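Local coordinates for reticulocyte-binding protein 2a (Plasmodium vivax, PDB 4Z8N) that probably binds a receptor on red blood cells during parasite invasion, here represented by its largely helical erythrocyte-binding domain, at residues A[66-80]-A[104-118]. Residues are numbered along the deposited sequence; the frame is centred on the assembly and turned at random.
Sequences QINSCVPKKAALEKT and YKQQLDAYKNCVQAN
C70 and C114 form a disulfide, SG to SG 2.1 Å, with a chi3 of -94°. It ties the break between helices 42-69 and 71-85 to the last turn of helix 94-115.

Direct hydrogen bonds gather at the Q66 end. Q66 is extended, with CG anti to the backbone N (chi1 177°), and its amide reaches the chain just past helix 94-115. There NE2 donates to A117 O at 2.7 Å, nearly straight, and more bent to C114 O at 3.1 Å. NE2 sits above the A117 carbonyl plane and is less tilted from that of C114. Its OE1 accepts from N118 ND2 at 2.8 Å and also bonds Y122 OH, which should fix the rotation of the amide. A water bridges I67 O and Y111 OH. At the far end T80 OG1 lies 2.5 Å from Q107 OE1, so short that the geometry is doubtful.

Side-chain packing runs from the disulfide toward T80. The Y111 ring lies against helix 71-85, with K74 CA over one face and C70 O and K73 CG at its edge. K74 CB lies 3.6 Å from its CE1. V115 CG2, from its own helix, sits above a ring face, offset toward the rim. The side chain of L77 is a knob in the hole made by Y104, Q107, L108 and Y111, with CD1 3.6 Å from Y104 CD1. Q107 is the reciprocal knob, set among K73, A76, L77 and T80.

Segments 71-80 and 104-115 run nearly antiparallel, at 155°, with axes 9.2 Å apart, within the Rh5 coiled-coil domain. L5 of the N-terminal region touches K74 and Y111, F10 of strand 9-11 packs on V115, and F206 of helix 199-237 meets the Y104 ring edge-to-face.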
loop_
_atom_site.group_PDB
_atom_site.type_symbol
_atom_site.label_atom_id
_atom_site.label_comp_id
_atom_site.label_asym_id
_atom_site.label_seq_id
_atom_site.Cartn_x
_atom_site.Cartn_y
_atom_site.Cartn_z
ATOM N N GLN A 66 -13.297 -5.638 11.263
ATOM C CA GLN A 66 -13.239 -4.195 11.446
ATOM C C GLN A 66 -13.305 -3.474 10.101
ATOM O O GLN A 66 -14.054 -2.510 9.945
ATOM C CB GLN A 66 -11.969 -3.794 12.198
ATOM C CG GLN A 66 -11.809 -2.292 12.362
ATOM C CD GLN A 66 -10.616 -1.919 13.218
ATOM O OE1 GLN A 66 -10.351 -2.551 14.241
ATOM N NE2 GLN A 66 -9.888 -0.890 12.801
ATOM N N ILE A 67 -12.525 -3.953 9.134
ATOM C CA ILE A 67 -12.521 -3.379 7.793
ATOM C C ILE A 67 -13.900 -3.508 7.152
ATOM O O ILE A 67 -14.355 -2.605 6.449
ATOM C CB ILE A 67 -11.470 -4.052 6.886
ATOM C CG1 ILE A 67 -10.074 -3.925 7.496
ATOM C CG2 ILE A 67 -11.475 -3.425 5.498
ATOM C CD1 ILE A 67 -9.569 -2.503 7.568
ATOM N N ASN A 68 -14.567 -4.629 7.413
ATOM C CA ASN A 68 -15.911 -4.858 6.896
ATOM C C ASN A 68 -16.926 -3.874 7.471
ATOM O O ASN A 68 -17.904 -3.525 6.812
ATOM C CB ASN A 68 -16.364 -6.292 7.185
ATOM C CG ASN A 68 -15.597 -7.318 6.377
ATOM O OD1 ASN A 68 -14.966 -6.987 5.372
ATOM N ND2 ASN A 68 -15.653 -8.574 6.808
ATOM N N SER A 69 -16.690 -3.430 8.701
ATOM C CA SER A 69 -17.589 -2.486 9.355
ATOM C C SER A 69 -17.387 -1.070 8.821
ATOM O O SER A 69 -18.201 -0.181 9.076
ATOM C CB SER A 69 -17.382 -2.507 10.872
ATOM O OG SER A 69 -16.092 -2.028 11.216
ATOM N N CYS A 70 -16.301 -0.867 8.082
ATOM C CA CYS A 70 -15.978 0.444 7.531
ATOM C C CYS A 70 -16.550 0.625 6.130
ATOM O O CYS A 70 -16.465 1.710 5.554
ATOM C CB CYS A 70 -14.464 0.655 7.503
ATOM S SG CYS A 70 -13.673 0.538 9.116
ATOM N N VAL A 71 -17.123 -0.445 5.589
ATOM C CA VAL A 71 -17.677 -0.432 4.237
ATOM C C VAL A 71 -18.784 0.617 4.021
ATOM O O VAL A 71 -18.746 1.330 3.015
ATOM C CB VAL A 71 -18.212 -1.833 3.846
ATOM C CG1 VAL A 71 -19.010 -1.768 2.553
ATOM C CG2 VAL A 71 -17.056 -2.812 3.713
ATOM N N PRO A 72 -19.762 0.729 4.952
ATOM C CA PRO A 72 -20.758 1.790 4.746
ATOM C C PRO A 72 -20.124 3.177 4.681
ATOM O O PRO A 72 -20.586 4.037 3.927
ATOM C CB PRO A 72 -21.665 1.667 5.976
ATOM C CG PRO A 72 -21.514 0.259 6.413
ATOM C CD PRO A 72 -20.082 -0.083 6.142
ATOM N N LYS A 73 -19.070 3.383 5.461
ATOM C CA LYS A 73 -18.331 4.635 5.422
ATOM C C LYS A 73 -17.614 4.805 4.082
ATOM O O LYS A 73 -17.559 5.904 3.529
ATOM C CB LYS A 73 -17.328 4.699 6.573
ATOM C CG LYS A 73 -16.583 6.011 6.651
ATOM C CD LYS A 73 -17.543 7.158 6.886
ATOM C CE LYS A 73 -17.274 8.297 5.926
ATOM N NZ LYS A 73 -17.592 7.945 4.516
ATOM N N LYS A 74 -17.070 3.708 3.562
ATOM C CA LYS A 74 -16.388 3.725 2.273
ATOM C C LYS A 74 -17.359 4.057 1.147
ATOM O O LYS A 74 -17.029 4.808 0.230
ATOM C CB LYS A 74 -15.717 2.378 2.005
ATOM C CG LYS A 74 -14.972 2.311 0.681
ATOM C CD LYS A 74 -14.314 0.959 0.486
ATOM C CE LYS A 74 -15.337 -0.155 0.399
ATOM N NZ LYS A 74 -16.242 0.015 -0.770
ATOM N N ALA A 75 -18.561 3.492 1.231
ATOM C CA ALA A 75 -19.595 3.713 0.227
ATOM C C ALA A 75 -19.988 5.185 0.145
ATOM O O ALA A 75 -20.039 5.760 -0.943
ATOM C CB ALA A 75 -20.813 2.861 0.531
ATOM N N ALA A 76 -20.265 5.786 1.300
ATOM C CA ALA A 76 -20.621 7.197 1.367
ATOM C C ALA A 76 -19.508 8.066 0.785
ATOM O O ALA A 76 -19.769 9.025 0.058
ATOM C CB ALA A 76 -20.919 7.606 2.805
ATOM N N LEU A 77 -18.266 7.715 1.104
ATOM C CA LEU A 77 -17.104 8.436 0.591
ATOM C C LEU A 77 -17.019 8.355 -0.933
ATOM O O LEU A 77 -16.772 9.358 -1.601
ATOM C CB LEU A 77 -15.820 7.890 1.220
ATOM C CG LEU A 77 -14.487 8.440 0.708
ATOM C CD1 LEU A 77 -14.400 9.953 0.894
ATOM C CD2 LEU A 77 -13.331 7.745 1.408
ATOM N N GLU A 78 -17.232 7.160 -1.478
ATOM C CA GLU A 78 -17.150 6.955 -2.921
ATOM C C GLU A 78 -18.309 7.611 -3.674
ATOM O O GLU A 78 -18.149 8.035 -4.816
ATOM C CB GLU A 78 -17.094 5.459 -3.249
ATOM C CG GLU A 78 -15.817 4.776 -2.782
ATOM C CD GLU A 78 -15.576 3.445 -3.468
ATOM O OE1 GLU A 78 -15.971 2.405 -2.902
ATOM O OE2 GLU A 78 -14.986 3.440 -4.570
ATOM N N LYS A 79 -19.474 7.700 -3.041
ATOM C CA LYS A 79 -20.599 8.377 -3.672
ATOM C C LYS A 79 -20.353 9.881 -3.722
ATOM O O LYS A 79 -20.748 10.549 -4.675
ATOM C CB LYS A 79 -21.905 8.070 -2.940
ATOM C CG LYS A 79 -23.022 7.657 -3.880
ATOM C CD LYS A 79 -22.551 6.528 -4.776
ATOM C CE LYS A 79 -23.094 6.652 -6.189
ATOM N NZ LYS A 79 -22.599 5.553 -7.060
ATOM N N THR A 80 -19.696 10.412 -2.696
ATOM C CA THR A 80 -19.330 11.825 -2.684
ATOM C C THR A 80 -18.311 12.126 -3.782
ATOM O O THR A 80 -18.431 13.123 -4.497
ATOM C CB THR A 80 -18.754 12.249 -1.323
ATOM O OG1 THR A 80 -19.732 12.016 -0.302
ATOM C CG2 THR A 80 -18.385 13.724 -1.333
ATOM N N TYR A 104 -16.604 15.572 1.654
ATOM C CA TYR A 104 -15.601 14.594 1.248
ATOM C C TYR A 104 -14.435 14.531 2.234
ATOM O O TYR A 104 -13.976 13.448 2.591
ATOM C CB TYR A 104 -15.088 14.918 -0.157
ATOM C CG TYR A 104 -13.710 14.370 -0.455
ATOM C CD1 TYR A 104 -13.532 13.045 -0.833
ATOM C CD2 TYR A 104 -12.586 15.181 -0.362
ATOM C CE1 TYR A 104 -12.272 12.543 -1.105
ATOM C CE2 TYR A 104 -11.325 14.688 -0.631
ATOM C CZ TYR A 104 -11.173 13.371 -1.001
ATOM O OH TYR A 104 -9.914 12.883 -1.270
ATOM N N LYS A 105 -13.962 15.696 2.669
ATOM C CA LYS A 105 -12.866 15.769 3.632
ATOM C C LYS A 105 -13.221 15.072 4.941
ATOM O O LYS A 105 -12.432 14.292 5.472
ATOM C CB LYS A 105 -12.493 17.226 3.913
ATOM C CG LYS A 105 -11.906 17.973 2.729
ATOM C CD LYS A 105 -11.800 19.461 3.042
ATOM C CE LYS A 105 -10.992 20.203 1.993
ATOM N NZ LYS A 105 -10.960 21.672 2.248
ATOM N N GLN A 106 -14.410 15.364 5.460
ATOM C CA GLN A 106 -14.879 14.753 6.698
ATOM C C GLN A 106 -15.004 13.243 6.535
ATOM O O GLN A 106 -14.590 12.475 7.402
ATOM C CB GLN A 106 -16.220 15.356 7.118
ATOM C CG GLN A 106 -16.172 16.859 7.352
ATOM C CD GLN A 106 -17.551 17.490 7.414
ATOM O OE1 GLN A 106 -18.509 16.978 6.832
ATOM N NE2 GLN A 106 -17.660 18.608 8.123
ATOM N N GLN A 107 -15.566 12.826 5.405
ATOM C CA GLN A 107 -15.794 11.413 5.134
ATOM C C GLN A 107 -14.495 10.644 4.911
ATOM O O GLN A 107 -14.388 9.480 5.298
ATOM C CB GLN A 107 -16.714 11.250 3.924
ATOM C CG GLN A 107 -18.168 11.592 4.213
ATOM C CD GLN A 107 -19.027 11.534 2.970
ATOM O OE1 GLN A 107 -18.531 11.684 1.853
ATOM N NE2 GLN A 107 -20.322 11.309 3.155
ATOM N N LEU A 108 -13.513 11.284 4.284
ATOM C CA LEU A 108 -12.202 10.665 4.117
ATOM C C LEU A 108 -11.536 10.500 5.478
ATOM O O LEU A 108 -10.936 9.466 5.771
ATOM C CB LEU A 108 -11.314 11.492 3.184
ATOM C CG LEU A 108 -9.860 11.028 3.023
ATOM C CD1 LEU A 108 -9.784 9.601 2.495
ATOM C CD2 LEU A 108 -9.072 11.979 2.124
ATOM N N ASP A 109 -11.654 11.527 6.314
ATOM C CA ASP A 109 -11.072 11.492 7.649
ATOM C C ASP A 109 -11.759 10.449 8.528
ATOM O O ASP A 109 -11.109 9.776 9.326
ATOM C CB ASP A 109 -11.154 12.870 8.306
ATOM C CG ASP A 109 -10.464 12.912 9.654
ATOM O OD1 ASP A 109 -9.335 12.387 9.760
ATOM O OD2 ASP A 109 -11.051 13.465 10.606
ATOM N N ALA A 110 -13.073 10.318 8.377
ATOM C CA ALA A 110 -13.839 9.366 9.177
ATOM C C ALA A 110 -13.526 7.924 8.781
ATOM O O ALA A 110 -13.434 7.047 9.638
ATOM C CB ALA A 110 -15.334 9.640 9.048
ATOM N N TYR A 111 -13.363 7.687 7.481
ATOM C CA TYR A 111 -13.028 6.354 6.989
ATOM C C TYR A 111 -11.629 5.950 7.436
ATOM O O TYR A 111 -11.411 4.817 7.860
ATOM C CB TYR A 111 -13.138 6.292 5.460
ATOM C CG TYR A 111 -12.832 4.928 4.878
ATOM C CD1 TYR A 111 -13.627 3.831 5.181
ATOM C CD2 TYR A 111 -11.755 4.739 4.022
ATOM C CE1 TYR A 111 -13.357 2.582 4.656
ATOM C CE2 TYR A 111 -11.475 3.488 3.487
ATOM C CZ TYR A 111 -12.281 2.414 3.809
ATOM O OH TYR A 111 -12.019 1.167 3.287
ATOM N N LYS A 112 -10.686 6.884 7.341
ATOM C CA LYS A 112 -9.315 6.642 7.779
ATOM C C LYS A 112 -9.263 6.226 9.248
ATOM O O LYS A 112 -8.527 5.311 9.616
ATOM C CB LYS A 112 -8.452 7.887 7.559
ATOM C CG LYS A 112 -7.027 7.752 8.078
ATOM C CD LYS A 112 -6.226 9.020 7.835
ATOM C CE LYS A 112 -4.786 8.859 8.298
ATOM N NZ LYS A 112 -3.986 10.097 8.076
ATOM N N ASN A 113 -10.054 6.895 10.081
ATOM C CA ASN A 113 -10.086 6.594 11.509
ATOM C C ASN A 113 -10.729 5.244 11.799
ATOM O O ASN A 113 -10.311 4.531 12.711
ATOM C CB ASN A 113 -10.819 7.696 12.271
ATOM C CG ASN A 113 -10.009 8.973 12.365
ATOM O OD1 ASN A 113 -8.778 8.944 12.328
ATOM N ND2 ASN A 113 -10.694 10.101 12.494
ATOM N N CYS A 114 -11.753 4.905 11.025
ATOM C CA CYS A 114 -12.419 3.616 11.153
ATOM C C CYS A 114 -11.452 2.493 10.780
ATOM O O CYS A 114 -11.441 1.432 11.403
ATOM C CB CYS A 114 -13.672 3.573 10.273
ATOM S SG CYS A 114 -14.559 1.997 10.264
ATOM N N VAL A 115 -10.633 2.747 9.766
ATOM C CA VAL A 115 -9.650 1.776 9.298
ATOM C C VAL A 115 -8.464 1.678 10.259
ATOM O O VAL A 115 -8.007 0.582 10.588
ATOM C CB VAL A 115 -9.146 2.140 7.885
ATOM C CG1 VAL A 115 -7.948 1.284 7.495
ATOM C CG2 VAL A 115 -10.269 1.991 6.870
ATOM N N GLN A 116 -7.979 2.827 10.718
ATOM C CA GLN A 116 -6.822 2.864 11.606
ATOM C C GLN A 116 -7.182 2.630 13.072
ATOM O O GLN A 116 -6.316 2.708 13.941
ATOM C CB GLN A 116 -6.091 4.201 11.475
ATOM C CG GLN A 116 -5.217 4.327 10.243
ATOM C CD GLN A 116 -4.436 5.625 10.229
ATOM O OE1 GLN A 116 -4.775 6.571 10.942
ATOM N NE2 GLN A 116 -3.379 5.675 9.427
ATOM N N ALA A 117 -8.453 2.356 13.350
ATOM C CA ALA A 117 -8.878 2.084 14.719
ATOM C C ALA A 117 -8.196 0.819 15.237
ATOM O O ALA A 117 -7.980 -0.129 14.479
ATOM C CB ALA A 117 -10.391 1.947 14.795
ATOM N N ASN A 118 -7.837 0.831 16.520
ATOM C CA ASN A 118 -7.177 -0.302 17.175
ATOM C C ASN A 118 -5.820 -0.658 16.565
ATOM O O ASN A 118 -5.302 -1.750 16.800
ATOM C CB ASN A 118 -8.085 -1.533 17.144
ATOM C CG ASN A 118 -9.472 -1.246 17.675
ATOM O OD1 ASN A 118 -9.631 -0.719 18.777
ATOM N ND2 ASN A 118 -10.487 -1.583 16.886
HETATM O O HOH W 1 -13.608 -0.894 4.211
#